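Local coordinates for CELL division inhibitor (Pyrococcus furiosus, PDB 1G3Q), which binds ADP with magnesium in a P-loop fold and, like other MinD proteins, probably hydrolyses ATP as a regulator of cell division, at residues A[152-155]-A[156-160]. Sequence-based numbering, arbitrary orientation.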
# COMPACT_ATOMS: atom_id res chain seq x y z
N MET A 152 -4.83 -11.77 9.46
CA MET A 152 -3.96 -12.26 10.51
C MET A 152 -3.09 -13.37 9.94
O MET A 152 -1.87 -13.39 10.15
CB MET A 152 -4.79 -12.81 11.67
CG MET A 152 -3.98 -13.32 12.84
SD MET A 152 -5.03 -14.28 13.95
CE MET A 152 -6.40 -13.14 14.17
N LYS A 153 -3.72 -14.29 9.22
CA LYS A 153 -3.01 -15.41 8.61
C LYS A 153 -1.90 -14.93 7.69
O LYS A 153 -0.81 -15.49 7.67
CB LYS A 153 -3.99 -16.29 7.84
CG LYS A 153 -4.99 -17.03 8.72
CD LYS A 153 -5.88 -17.95 7.89
CE LYS A 153 -6.85 -18.72 8.77
NZ LYS A 153 -7.74 -19.59 7.95
N VAL A 154 -2.19 -13.88 6.92
CA VAL A 154 -1.19 -13.34 6.01
C VAL A 154 -0.02 -12.81 6.83
O VAL A 154 1.14 -13.05 6.50
CB VAL A 154 -1.77 -12.18 5.16
CG1 VAL A 154 -0.68 -11.56 4.31
CG2 VAL A 154 -2.90 -12.71 4.27
N GLY A 155 -0.34 -12.11 7.92
CA GLY A 155 0.70 -11.57 8.78
C GLY A 155 1.60 -12.66 9.33
O GLY A 155 2.82 -12.51 9.38
N ILE A 156 0.99 -13.77 9.74
CA ILE A 156 1.74 -14.89 10.28
C ILE A 156 2.68 -15.44 9.21
O ILE A 156 3.85 -15.72 9.48
CB ILE A 156 0.80 -16.02 10.76
CG1 ILE A 156 -0.13 -15.47 11.85
CG2 ILE A 156 1.61 -17.19 11.30
CD1 ILE A 156 -1.12 -16.49 12.39
N VAL A 157 2.17 -15.57 7.99
CA VAL A 157 2.98 -16.07 6.89
C VAL A 157 4.17 -15.15 6.65
O VAL A 157 5.32 -15.60 6.56
CB VAL A 157 2.16 -16.18 5.58
CG1 VAL A 157 3.08 -16.50 4.41
CG2 VAL A 157 1.10 -17.26 5.72
N LEU A 158 3.90 -13.85 6.53
CA LEU A 158 4.96 -12.88 6.30
C LEU A 158 5.95 -12.85 7.46
O LEU A 158 7.15 -12.70 7.25
CB LEU A 158 4.36 -11.48 6.09
CG LEU A 158 3.45 -11.34 4.86
CD1 LEU A 158 2.91 -9.92 4.80
CD2 LEU A 158 4.23 -11.67 3.60
N LYS A 159 5.44 -13.00 8.67
CA LYS A 159 6.30 -13.01 9.85
C LYS A 159 7.30 -14.16 9.75
O LYS A 159 8.49 -13.99 10.01
CB LYS A 159 5.47 -13.15 11.12
CG LYS A 159 6.27 -13.02 12.40
CD LYS A 159 5.39 -13.18 13.62
CE LYS A 159 6.19 -13.00 14.91
NZ LYS A 159 5.34 -13.24 16.11
N LYS A 160 6.80 -15.33 9.37
CA LYS A 160 7.64 -16.52 9.23
C LYS A 160 8.60 -16.35 8.06
O LYS A 160 9.70 -16.93 8.06
CB LYS A 160 6.77 -17.76 9.02
CG LYS A 160 5.84 -18.06 10.19
CD LYS A 160 4.95 -19.28 9.93
CE LYS A 160 4.08 -19.59 11.14
NZ LYS A 160 3.18 -20.75 10.90
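V154 and L158 lie side by side on the buried flank of helix 145-160, the crossover helix of a beta-alpha-beta unit between the parallel strands 136-141 and 164-173 of this P-loop ATPase. Their side chains point the same way, and V154 CG1 meets L158 CD1 at 4.0 Å. One turn of backbone brings them together: L158 N donates to V154 O at 2.9 Å, with an almost straight N-H...O angle of 172°. L158 CG, turned back beside its own backbone N (chi1 -63°), sits 3.3 Å from that same V154 O, so the branch point packs against the carbonyl that the amide grips. On the outer flank the pairing is looser, M152 CG standing 4.3 Å from I156 CD1, while I156 CG1 rests 3.2 Å from M152 O, which also accepts the I156 amide. Beyond this first shell, M131 of helix 125-131 touches both V154 and L158, and I165 of strand 164-173 packs on L158; L123 reaches V154, whose side chain also touches what is probably the P-loop. With an alanine at L158, V154 CG1 would probably lose its contact with CD1, and a gap would be likely to open toward M131 and I165. In the same i to i+4 ladder K159 N donates to G155 O at 2.8 Å, and K159 CB lies 3.2 Å from G155 O.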